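PDB 4KZS: LPP20 lipofamily protein from Helicobacter pylori R046Wa, which is a secreted protein of unknown function, perhaps connected with the outer membrane and the Tol-Pal system. Local coordinates for residues N115-Q120 / G141-K146; T123-V128 / E168-Q173. All coordinates share one frame; numbering follows the deposited sequence.

Interaction 1. Residues N115-Q120 / G141-K146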
loop_
_atom_site.group_PDB
_atom_site.type_symbol
_atom_site.label_atom_id
_atom_site.label_comp_id
_atom_site.label_asym_id
_atom_site.label_seq_id
_atom_site.Cartn_x
_atom_site.Cartn_y
_atom_site.Cartn_z
ATOM N N ASN A 115 -6.300 5.727 -13.338
ATOM C CA ASN A 115 -5.267 5.861 -14.365
ATOM C C ASN A 115 -3.895 6.179 -13.764
ATOM O O ASN A 115 -2.889 5.657 -14.217
ATOM C CB ASN A 115 -5.633 6.892 -15.382
ATOM C CG ASN A 115 -6.954 6.580 -16.066
ATOM O OD1 ASN A 115 -7.413 5.436 -16.049
ATOM N ND2 ASN A 115 -7.605 7.604 -16.639
ATOM N N ALA A 116 -3.860 6.952 -12.692
ATOM C CA ALA A 116 -2.609 7.334 -12.075
ATOM C C ALA A 116 -2.055 6.145 -11.340
ATOM O O ALA A 116 -0.849 5.936 -11.334
ATOM C CB ALA A 116 -2.807 8.505 -11.118
ATOM N N LEU A 117 -2.932 5.357 -10.728
ATOM C CA LEU A 117 -2.487 4.117 -10.086
ATOM C C LEU A 117 -1.925 3.113 -11.113
ATOM O O LEU A 117 -0.903 2.498 -10.832
ATOM C CB LEU A 117 -3.587 3.487 -9.221
ATOM C CG LEU A 117 -3.871 4.361 -7.991
ATOM C CD1 LEU A 117 -5.212 4.001 -7.370
ATOM C CD2 LEU A 117 -2.776 4.271 -6.962
ATOM N N TYR A 118 -2.571 2.985 -12.282
ATOM C CA TYR A 118 -2.211 2.004 -13.311
ATOM C C TYR A 118 -0.813 2.316 -13.758
ATOM O O TYR A 118 0.112 1.524 -13.602
ATOM C CB TYR A 118 -3.110 2.199 -14.507
ATOM C CG TYR A 118 -3.530 0.986 -15.331
ATOM C CD1 TYR A 118 -2.653 0.356 -16.213
ATOM C CD2 TYR A 118 -4.852 0.545 -15.295
ATOM C CE1 TYR A 118 -3.068 -0.713 -17.005
ATOM C CE2 TYR A 118 -5.295 -0.515 -16.073
ATOM C CZ TYR A 118 -4.401 -1.147 -16.924
ATOM O OH TYR A 118 -4.869 -2.202 -17.689
ATOM N N GLY A 119 -0.638 3.529 -14.255
ATOM C CA GLY A 119 0.650 3.952 -14.747
ATOM C C GLY A 119 1.675 4.222 -13.655
ATOM O O GLY A 119 2.775 4.719 -13.918
ATOM N N GLN A 120 1.341 3.935 -12.416
ATOM C CA GLN A 120 2.370 4.043 -11.413
ATOM C C GLN A 120 2.944 2.651 -11.203
ATOM O O GLN A 120 4.020 2.511 -10.623
ATOM C CB GLN A 120 1.788 4.544 -10.116
ATOM C CG GLN A 120 2.868 4.817 -9.118
ATOM C CD GLN A 120 2.318 5.359 -7.845
ATOM O OE1 GLN A 120 1.276 6.026 -7.847
ATOM N NE2 GLN A 120 3.006 5.076 -6.727
ATOM N N GLY A 141 1.676 -3.982 -3.931
ATOM C CA GLY A 141 0.524 -4.479 -3.164
ATOM C C GLY A 141 -0.475 -3.369 -2.875
ATOM O O GLY A 141 -1.689 -3.502 -3.135
ATOM N N ASP A 142 0.044 -2.250 -2.370
ATOM C CA ASP A 142 -0.796 -1.073 -2.116
ATOM C C ASP A 142 -1.595 -0.533 -3.325
ATOM O O ASP A 142 -2.813 -0.274 -3.186
ATOM C CB ASP A 142 0.025 0.025 -1.461
ATOM C CG ASP A 142 0.640 -0.425 -0.140
ATOM O OD1 ASP A 142 -0.072 -1.122 0.617
ATOM O OD2 ASP A 142 1.824 -0.078 0.136
ATOM N N LEU A 143 -0.922 -0.373 -4.475
ATOM C CA LEU A 143 -1.572 0.157 -5.652
ATOM C C LEU A 143 -2.787 -0.711 -5.991
ATOM O O LEU A 143 -3.934 -0.216 -6.147
ATOM C CB LEU A 143 -0.594 0.242 -6.836
ATOM C CG LEU A 143 0.739 1.002 -6.667
ATOM C CD1 LEU A 143 1.394 1.160 -8.021
ATOM C CD2 LEU A 143 0.617 2.383 -6.032
ATOM N N LEU A 144 -2.528 -2.012 -6.045
ATOM C CA LEU A 144 -3.522 -2.977 -6.414
ATOM C C LEU A 144 -4.657 -2.947 -5.395
ATOM O O LEU A 144 -5.850 -3.032 -5.733
ATOM C CB LEU A 144 -2.857 -4.331 -6.511
ATOM C CG LEU A 144 -2.551 -4.831 -7.924
ATOM C CD1 LEU A 144 -2.156 -3.728 -8.869
ATOM C CD2 LEU A 144 -1.473 -5.884 -7.924
ATOM N N ALA A 145 -4.305 -2.727 -4.144
ATOM C CA ALA A 145 -5.332 -2.575 -3.132
ATOM C C ALA A 145 -6.153 -1.256 -3.232
ATOM O O ALA A 145 -7.340 -1.270 -2.917
ATOM C CB ALA A 145 -4.680 -2.687 -1.796
ATOM N N LYS A 146 -5.547 -0.123 -3.619
ATOM C CA LYS A 146 -6.322 1.125 -3.857
ATOM C C LYS A 146 -7.166 0.974 -5.114
ATOM O O LYS A 146 -8.360 1.274 -5.103
ATOM C CB LYS A 146 -5.428 2.327 -4.056
ATOM C CG LYS A 146 -4.414 2.644 -2.967
ATOM C CD LYS A 146 -4.944 3.739 -2.058
ATOM C CE LYS A 146 -3.873 4.321 -1.140
ATOM N NZ LYS A 146 -4.436 5.438 -0.312
#

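Interaction 2. Residues T123-V128 / E168-Q173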
loop_
_atom_site.group_PDB
_atom_site.type_symbol
_atom_site.label_atom_id
_atom_site.label_comp_id
_atom_site.label_asym_id
_atom_site.label_seq_id
_atom_site.Cartn_x
_atom_site.Cartn_y
_atom_site.Cartn_z
ATOM N N THR A 123 5.830 1.511 -13.430
ATOM C CA THR A 123 7.117 2.019 -12.930
ATOM C C THR A 123 7.620 1.290 -11.665
ATOM O O THR A 123 8.548 1.753 -10.978
ATOM C CB THR A 123 7.094 3.555 -12.695
ATOM O OG1 THR A 123 6.692 3.853 -11.348
ATOM C CG2 THR A 123 6.209 4.259 -13.726
ATOM N N LEU A 124 7.003 0.152 -11.369
ATOM C CA LEU A 124 7.353 -0.618 -10.190
ATOM C C LEU A 124 7.724 -2.058 -10.514
ATOM O O LEU A 124 8.268 -2.750 -9.663
ATOM C CB LEU A 124 6.208 -0.582 -9.188
ATOM C CG LEU A 124 6.230 0.590 -8.228
ATOM C CD1 LEU A 124 5.004 0.524 -7.328
ATOM C CD2 LEU A 124 7.512 0.544 -7.417
ATOM N N MET A 125 7.449 -2.490 -11.744
ATOM C CA MET A 125 7.685 -3.866 -12.192
ATOM C C MET A 125 9.150 -4.350 -12.152
ATOM O O MET A 125 10.012 -3.630 -11.646
ATOM C CB MET A 125 7.142 -3.994 -13.591
ATOM C CG MET A 125 5.661 -3.771 -13.630
ATOM S SD MET A 125 5.116 -4.069 -15.301
ATOM C CE MET A 125 5.823 -2.659 -16.174
ATOM N N PRO A 126 9.436 -5.580 -12.672
ATOM C CA PRO A 126 10.783 -6.157 -12.691
ATOM C C PRO A 126 11.947 -5.164 -12.833
ATOM O O PRO A 126 12.698 -4.972 -11.865
ATOM C CB PRO A 126 10.721 -7.102 -13.892
ATOM C CG PRO A 126 9.318 -7.613 -13.851
ATOM C CD PRO A 126 8.459 -6.569 -13.173
ATOM N N LYS A 127 12.101 -4.559 -14.015
ATOM C CA LYS A 127 13.171 -3.569 -14.281
ATOM C C LYS A 127 14.538 -4.242 -14.527
ATOM O O LYS A 127 14.638 -5.200 -15.303
ATOM C CB LYS A 127 13.292 -2.553 -13.131
ATOM C CG LYS A 127 12.361 -1.355 -13.227
ATOM C CD LYS A 127 10.912 -1.723 -13.528
ATOM C CE LYS A 127 9.981 -0.549 -13.265
ATOM N NZ LYS A 127 10.367 0.672 -14.021
ATOM N N VAL A 128 15.585 -3.726 -13.876
ATOM C CA VAL A 128 16.964 -4.198 -14.112
ATOM C C VAL A 128 17.252 -5.675 -13.770
ATOM O O VAL A 128 18.289 -6.220 -14.160
ATOM C CB VAL A 128 17.996 -3.273 -13.411
ATOM C CG1 VAL A 128 19.372 -3.367 -14.074
ATOM C CG2 VAL A 128 17.516 -1.827 -13.377
ATOM N N GLU A 168 -2.112 -8.169 -11.671
ATOM C CA GLU A 168 -2.156 -9.103 -10.590
ATOM C C GLU A 168 -1.173 -10.236 -10.878
ATOM O O GLU A 168 -0.216 -10.425 -10.140
ATOM C CB GLU A 168 -3.572 -9.593 -10.398
ATOM C CG GLU A 168 -4.447 -8.541 -9.748
ATOM C CD GLU A 168 -4.337 -8.518 -8.234
ATOM O OE1 GLU A 168 -4.948 -7.646 -7.594
ATOM O OE2 GLU A 168 -3.665 -9.384 -7.662
ATOM N N LYS A 169 -1.376 -10.951 -11.975
ATOM C CA LYS A 169 -0.392 -11.931 -12.438
ATOM C C LYS A 169 1.024 -11.466 -12.177
ATOM O O LYS A 169 1.730 -12.036 -11.364
ATOM C CB LYS A 169 -0.574 -12.279 -13.917
ATOM C CG LYS A 169 0.366 -13.374 -14.401
ATOM C CD LYS A 169 0.028 -14.730 -13.773
ATOM C CE LYS A 169 0.987 -15.818 -14.247
ATOM N NZ LYS A 169 0.666 -17.198 -13.824
ATOM N N ILE A 170 1.439 -10.407 -12.840
ATOM C CA ILE A 170 2.801 -9.889 -12.636
ATOM C C ILE A 170 3.183 -9.733 -11.165
ATOM O O ILE A 170 4.356 -9.788 -10.816
ATOM C CB ILE A 170 2.923 -8.543 -13.331
ATOM C CG1 ILE A 170 2.778 -8.744 -14.832
ATOM C CG2 ILE A 170 4.223 -7.849 -12.963
ATOM C CD1 ILE A 170 2.396 -7.462 -15.541
ATOM N N TYR A 171 2.182 -9.511 -10.315
ATOM C CA TYR A 171 2.372 -9.297 -8.865
ATOM C C TYR A 171 2.577 -10.627 -8.131
ATOM O O TYR A 171 3.541 -10.794 -7.401
ATOM C CB TYR A 171 1.156 -8.563 -8.271
ATOM C CG TYR A 171 1.175 -8.409 -6.765
ATOM C CD1 TYR A 171 0.181 -8.955 -5.966
ATOM C CD2 TYR A 171 2.182 -7.711 -6.147
ATOM C CE1 TYR A 171 0.189 -8.791 -4.580
ATOM C CE2 TYR A 171 2.196 -7.513 -4.783
ATOM C CZ TYR A 171 1.197 -8.071 -3.993
ATOM O OH TYR A 171 1.239 -7.881 -2.611
ATOM N N TYR A 172 1.666 -11.573 -8.333
ATOM C CA TYR A 172 1.808 -12.893 -7.733
ATOM C C TYR A 172 3.017 -13.638 -8.242
ATOM O O TYR A 172 3.636 -14.386 -7.473
ATOM C CB TYR A 172 0.525 -13.716 -7.808
ATOM C CG TYR A 172 -0.488 -13.187 -6.837
ATOM C CD1 TYR A 172 -1.759 -12.870 -7.238
ATOM C CD2 TYR A 172 -0.143 -12.934 -5.507
ATOM C CE1 TYR A 172 -2.711 -12.352 -6.347
ATOM C CE2 TYR A 172 -1.070 -12.406 -4.602
ATOM C CZ TYR A 172 -2.351 -12.116 -5.036
ATOM O OH TYR A 172 -3.271 -11.578 -4.190
ATOM N N GLN A 173 3.438 -13.367 -9.473
ATOM C CA GLN A 173 4.590 -14.092 -9.970
ATOM C C GLN A 173 5.943 -13.466 -9.772
ATOM O O GLN A 173 6.935 -14.073 -10.106
ATOM C CB GLN A 173 4.409 -14.582 -11.397
ATOM C CG GLN A 173 4.387 -13.502 -12.431
ATOM C CD GLN A 173 4.583 -14.075 -13.811
ATOM O OE1 GLN A 173 5.707 -14.253 -14.260
ATOM N NE2 GLN A 173 3.486 -14.385 -14.484
#

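Interaction 1. Residues N115-Q120 / G141-K146
Leu143 reaches from helix 135-157 into the angle between Leu117 and Gln120, one turn apart on helix 103-121. Its CD1 lies over the backbone and the root of the Gln120 side chain, 3.9 Å from Leu117 O and 3.8 Å from the carbonyl carbon C of Gln120. CD2 rests against the Gln120 amide and the other leucine, with Leu117 CD2 at 4.0 Å and Gln120 NE2 at 3.7 Å. The Gln120 amide meets the leucine methyl by van der Waals contact alone: with CG anti to the backbone N (chi1 -173°) and the chain extended beyond it, the glutamine runs across the leucine at about a right angle. This is packing between two nearly antiparallel helices, whose local axes approach to 9.7 Å at an angle of 154°, consistent with the three-helix bundle of this protein. Farther along, the other branch of Leu117, CD1, touches Lys146 CB at 3.7 Å. The lysine gives only the root of its side chain to this pairing; its chain bends at chi2 (-99°) and carries NZ away from helix 103-121. Phe121 extends the apolar surroundings of Leu143.

Interaction 2. Residues T123-V128 / E168-Q173
Ile170 turns its side chain from helix 165-172 toward the irregular segment 123-128, and its atoms make the contact in stages. CB, the branch point, stays behind, 5.5 Å from Met125 CG, and serves to spread two arms. The shorter arm, CG2, points at the junction of two residues: it is 4.4 Å from Pro126 CD, the ring carbon attached to the proline nitrogen, and also 4.4 Å from Met125 CG. The longer arm begins at CG1, still 5.2 Å from Met125 SD, and only its terminal methyl completes the approach, CD1 lying 4.4 Å from Met125 SD. A chi1 of -65° leaves CG2 anti to the backbone N of Ile170, where it faces both the proline ring and the methionine CG, while CD1 approaches the sulfur.

Met125 answers with the CG-SD part of its chain. A chi2 of -176° sets SD anti to CA, after which the bend at chi3 (-70°) takes CE away from the isoleucine. The contact is purely apolar and loose, burying 87 Å² in all, with the backbones 7.8 Å apart between Met125 CA and Ile170 CA. Pro126 is poorly ordered, so its share is less certain than that of the methionine.

This is peripheral packing of a connection against a helix. Segment 123-128 leaves the end of helix 103-121 on its way to helix 135-157, and Leu124 packs on Ser139 of the latter. Helix 165-172 lies against helix 135-157 as well, through Glu168 on Met148, and a short linker then carries the chain to strand 179-182.

How the interactions relate
Both contacts belong to the helical middle region, with centres 12 Å apart; helix 135-157 forms one side of interaction 1 and touches both segments of interaction 2. Interaction 1 joins that helix directly to helix 103-121 and is partly buried, its leucine pair flanked by more exposed Gln120 and Lys146. Interaction 2 is a surface contact between the connection following helix 103-121 and helix 165-172, with far less area buried. Neither has a hydrogen bond between its segments; interaction 1 mixes leucine packing with a glutamine amide and backbone atoms, whereas interaction 2 is apolar throughout. They touch through Leu143 CD1 and Leu124 CD1, 3.7 Å apart, while Leu144 packs on Glu168 and Tyr171.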